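Local coordinates for protein sortase (Actinomyces oris, PDB 5UTT) that probably acts, through this sortase domain, as a class E transpeptidase that joins surface proteins to the cell wall of a Gram-positive bacterium, at residues P17-I29 / H63-F76. Numbering follows the deposited sequence.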
# COMPACT_ATOMS: atom_id res chain seq x y z
N PRO A 17 11.00 5.38 -11.39
CA PRO A 17 10.08 4.39 -11.95
C PRO A 17 9.02 4.98 -12.88
O PRO A 17 8.76 6.17 -12.82
CB PRO A 17 9.40 3.83 -10.71
CG PRO A 17 9.34 4.97 -9.77
CD PRO A 17 10.66 5.73 -10.01
N PRO A 18 8.36 4.12 -13.68
CA PRO A 18 7.26 4.61 -14.47
C PRO A 18 6.11 5.05 -13.57
O PRO A 18 5.87 4.44 -12.53
CB PRO A 18 6.86 3.40 -15.34
CG PRO A 18 7.94 2.41 -15.19
CD PRO A 18 8.61 2.68 -13.89
N VAL A 19 5.41 6.12 -13.97
CA VAL A 19 4.31 6.63 -13.18
C VAL A 19 3.03 6.04 -13.73
O VAL A 19 2.83 5.99 -14.93
CB VAL A 19 4.24 8.16 -13.20
CG1 VAL A 19 3.04 8.65 -12.39
CG2 VAL A 19 5.52 8.75 -12.62
N MET A 20 2.17 5.55 -12.85
CA MET A 20 0.86 5.07 -13.30
C MET A 20 -0.05 6.26 -13.63
O MET A 20 -0.07 7.25 -12.90
CB MET A 20 0.21 4.21 -12.23
CG MET A 20 0.95 2.93 -11.89
SD MET A 20 1.08 1.77 -13.24
CE MET A 20 -0.55 1.02 -13.21
N GLU A 21 -0.82 6.13 -14.70
CA GLU A 21 -1.86 7.11 -15.05
C GLU A 21 -3.06 6.91 -14.14
O GLU A 21 -3.38 5.78 -13.81
CB GLU A 21 -2.30 6.90 -16.50
CG GLU A 21 -1.17 7.13 -17.50
CD GLU A 21 -1.61 7.15 -18.95
OE1 GLU A 21 -2.71 6.60 -19.27
OE2 GLU A 21 -0.84 7.71 -19.78
N GLN A 22 -3.69 8.00 -13.73
CA GLN A 22 -4.93 7.93 -12.94
C GLN A 22 -6.01 7.17 -13.70
O GLN A 22 -6.18 7.35 -14.91
CB GLN A 22 -5.41 9.34 -12.59
CG GLN A 22 -6.70 9.43 -11.78
CD GLN A 22 -6.90 10.83 -11.24
OE1 GLN A 22 -6.26 11.77 -11.71
NE2 GLN A 22 -7.73 10.97 -10.22
N VAL A 23 -6.75 6.34 -12.99
CA VAL A 23 -7.85 5.55 -13.56
C VAL A 23 -9.16 5.97 -12.89
O VAL A 23 -9.16 6.65 -11.85
CB VAL A 23 -7.63 4.02 -13.40
CG1 VAL A 23 -6.38 3.55 -14.12
CG2 VAL A 23 -7.60 3.59 -11.92
N GLY A 24 -10.28 5.53 -13.48
CA GLY A 24 -11.60 5.82 -12.91
C GLY A 24 -11.94 5.05 -11.63
O GLY A 24 -11.37 3.98 -11.35
N TYR A 25 -12.90 5.58 -10.88
CA TYR A 25 -13.30 4.97 -9.61
C TYR A 25 -13.66 3.50 -9.78
O TYR A 25 -14.39 3.12 -10.69
CB TYR A 25 -14.47 5.74 -9.00
CG TYR A 25 -14.83 5.28 -7.60
CD1 TYR A 25 -15.64 4.18 -7.38
CD2 TYR A 25 -14.34 5.95 -6.51
CE1 TYR A 25 -15.97 3.76 -6.11
CE2 TYR A 25 -14.64 5.54 -5.23
CZ TYR A 25 -15.46 4.44 -5.03
OH TYR A 25 -15.76 4.06 -3.77
N GLY A 26 -13.09 2.67 -8.92
CA GLY A 26 -13.33 1.25 -8.91
C GLY A 26 -12.54 0.43 -9.92
O GLY A 26 -12.66 -0.78 -9.90
N GLU A 27 -11.70 1.06 -10.74
CA GLU A 27 -10.88 0.34 -11.71
C GLU A 27 -9.62 -0.14 -11.00
O GLU A 27 -9.17 0.48 -10.02
CB GLU A 27 -10.51 1.22 -12.88
CG GLU A 27 -11.76 1.80 -13.53
CD GLU A 27 -11.50 2.62 -14.77
OE1 GLU A 27 -10.45 3.32 -14.87
OE2 GLU A 27 -12.36 2.57 -15.67
N THR A 28 -9.05 -1.24 -11.47
CA THR A 28 -7.91 -1.87 -10.77
C THR A 28 -6.60 -1.21 -11.20
O THR A 28 -6.39 -0.92 -12.40
CB THR A 28 -7.88 -3.37 -11.01
OG1 THR A 28 -9.14 -3.94 -10.58
CG2 THR A 28 -6.74 -4.06 -10.27
N ILE A 29 -5.76 -0.96 -10.21
CA ILE A 29 -4.42 -0.33 -10.42
C ILE A 29 -3.35 -1.42 -10.41
O ILE A 29 -2.33 -1.34 -11.13
CB ILE A 29 -4.13 0.67 -9.28
CG1 ILE A 29 -5.23 1.73 -9.18
CG2 ILE A 29 -2.74 1.30 -9.50
CD1 ILE A 29 -5.03 2.75 -8.08
N HIS A 63 -7.34 3.13 -3.28
CA HIS A 63 -6.50 4.32 -3.35
C HIS A 63 -7.30 5.57 -3.01
O HIS A 63 -8.30 5.87 -3.64
CB HIS A 63 -5.92 4.45 -4.74
CG HIS A 63 -5.05 5.66 -4.95
ND1 HIS A 63 -5.23 6.48 -6.05
CD2 HIS A 63 -4.01 6.18 -4.26
CE1 HIS A 63 -4.34 7.45 -6.02
NE2 HIS A 63 -3.57 7.28 -4.96
N TYR A 64 -6.81 6.32 -2.02
CA TYR A 64 -7.33 7.65 -1.72
C TYR A 64 -7.21 8.53 -2.97
O TYR A 64 -6.10 8.76 -3.50
CB TYR A 64 -6.59 8.27 -0.53
CG TYR A 64 -6.87 7.64 0.85
CD1 TYR A 64 -6.17 6.51 1.29
CD2 TYR A 64 -7.80 8.20 1.69
CE1 TYR A 64 -6.41 5.97 2.55
CE2 TYR A 64 -8.06 7.66 2.95
CZ TYR A 64 -7.38 6.55 3.36
OH TYR A 64 -7.60 6.00 4.61
N THR A 65 -8.31 9.04 -3.46
CA THR A 65 -8.33 9.57 -4.82
C THR A 65 -7.59 10.88 -4.93
O THR A 65 -7.16 11.23 -6.01
CB THR A 65 -9.78 9.66 -5.34
OG1 THR A 65 -10.51 10.54 -4.49
CG2 THR A 65 -10.42 8.24 -5.37
N ASN A 66 -7.40 11.58 -3.81
CA ASN A 66 -6.70 12.88 -3.85
C ASN A 66 -5.23 12.79 -3.47
O ASN A 66 -4.54 13.82 -3.35
CB ASN A 66 -7.47 13.93 -3.00
CG ASN A 66 -8.79 14.36 -3.66
OD1 ASN A 66 -8.95 14.28 -4.88
ND2 ASN A 66 -9.73 14.81 -2.85
N THR A 67 -4.75 11.57 -3.29
CA THR A 67 -3.33 11.32 -3.12
C THR A 67 -2.67 11.00 -4.46
O THR A 67 -3.33 10.95 -5.50
CB THR A 67 -3.05 10.22 -2.07
OG1 THR A 67 -3.44 8.93 -2.55
CG2 THR A 67 -3.69 10.57 -0.74
N GLN A 68 -1.34 10.89 -4.46
CA GLN A 68 -0.60 10.76 -5.69
C GLN A 68 -0.72 9.37 -6.31
O GLN A 68 -1.18 8.39 -5.67
CB GLN A 68 0.88 11.16 -5.50
CG GLN A 68 1.05 12.64 -5.36
CD GLN A 68 0.41 13.20 -4.13
OE1 GLN A 68 0.78 12.86 -3.01
NE2 GLN A 68 -0.54 14.09 -4.32
N GLN A 69 -0.38 9.28 -7.60
CA GLN A 69 -0.44 8.02 -8.30
C GLN A 69 0.78 7.16 -7.95
O GLN A 69 1.82 7.65 -7.47
CB GLN A 69 -0.56 8.22 -9.81
CG GLN A 69 -1.67 9.15 -10.26
CD GLN A 69 -3.04 8.79 -9.68
OE1 GLN A 69 -3.40 7.61 -9.54
NE2 GLN A 69 -3.82 9.83 -9.32
N LEU A 70 0.65 5.86 -8.20
CA LEU A 70 1.72 4.92 -7.94
C LEU A 70 2.95 5.25 -8.80
O LEU A 70 2.87 5.44 -10.03
CB LEU A 70 1.23 3.50 -8.20
CG LEU A 70 2.23 2.38 -7.99
CD1 LEU A 70 2.79 2.36 -6.58
CD2 LEU A 70 1.53 1.06 -8.33
N GLY A 71 4.08 5.38 -8.12
CA GLY A 71 5.32 5.81 -8.75
C GLY A 71 5.56 7.30 -8.77
O GLY A 71 6.70 7.72 -9.04
N GLU A 72 4.51 8.11 -8.58
CA GLU A 72 4.64 9.57 -8.62
C GLU A 72 5.29 10.12 -7.35
O GLU A 72 5.09 9.62 -6.21
CB GLU A 72 3.25 10.20 -8.83
CG GLU A 72 3.22 11.70 -8.96
CD GLU A 72 1.83 12.23 -9.30
OE1 GLU A 72 0.82 11.56 -8.96
OE2 GLU A 72 1.76 13.35 -9.87
N VAL A 73 6.11 11.15 -7.53
CA VAL A 73 6.63 11.81 -6.38
C VAL A 73 5.49 12.32 -5.45
O VAL A 73 4.60 13.12 -5.82
CB VAL A 73 7.58 12.98 -6.77
CG1 VAL A 73 7.87 13.82 -5.56
CG2 VAL A 73 8.86 12.44 -7.40
N GLY A 74 5.56 11.87 -4.20
CA GLY A 74 4.50 12.16 -3.19
C GLY A 74 4.11 10.91 -2.45
O GLY A 74 4.98 10.12 -2.07
N ASN A 75 2.80 10.70 -2.27
CA ASN A 75 2.37 9.61 -1.39
C ASN A 75 1.18 8.89 -1.96
O ASN A 75 0.16 9.51 -2.15
CB ASN A 75 1.99 10.22 -0.04
CG ASN A 75 1.77 9.17 1.05
OD1 ASN A 75 1.97 7.97 0.84
ND2 ASN A 75 1.40 9.63 2.23
N PHE A 76 1.38 7.63 -2.33
CA PHE A 76 0.31 6.76 -2.88
C PHE A 76 -0.33 6.07 -1.68
O PHE A 76 0.24 5.12 -1.13
CB PHE A 76 0.90 5.77 -3.87
CG PHE A 76 -0.10 4.76 -4.41
CD1 PHE A 76 -0.96 5.13 -5.42
CD2 PHE A 76 -0.09 3.44 -3.97
CE1 PHE A 76 -1.88 4.22 -5.94
CE2 PHE A 76 -1.01 2.51 -4.49
CZ PHE A 76 -1.89 2.90 -5.47
O HOH W 1 8.74 8.05 -10.99
O HOH W 2 -5.48 5.97 -10.04
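M20 sets CG anti to its own carbonyl carbon (chi1 -63°), which lays CG against L70 CB at 3.7 Å, the two side chains running side by side. Q69 turns the same way at chi1 and bends again at chi2 (-52°), folding its amide over Q22, so that Q69 NE2 rests 3.7 Å from Q22 CB. The contact belongs to the sortase beta-barrel fold: the N-terminal extended chain leading into strand 28-33 runs past the type II beta turn Q69-E72, just ahead of strand 74-79. A single direct hydrogen bond joins the two segments, M20 N to L70 O, 2.9 Å long and straight at hydrogen. The turn that offers this carbonyl is braced from within, because E72 OE1 accepts from Q69 N while the E72 N to Q69 O bond closes the turn. The G71 backbone passes close to that of V19, whose CG2 lies beside G71 O and whose CG1 reaches E72 CB at 3.9 Å. Further along, I29 CD1 enters the interior and meets the edge of the F76 ring, 4.1 Å from CE1, with L70 CB above one face of that ring, offset toward its rim. Y110 of strand 108-120 also packs on M20 and L70. Two waters extend the join. One accepts from V23 N and donates to Q69 OE1. The other donates to G71 O and also to P17 O, at 2.6 Å from the latter.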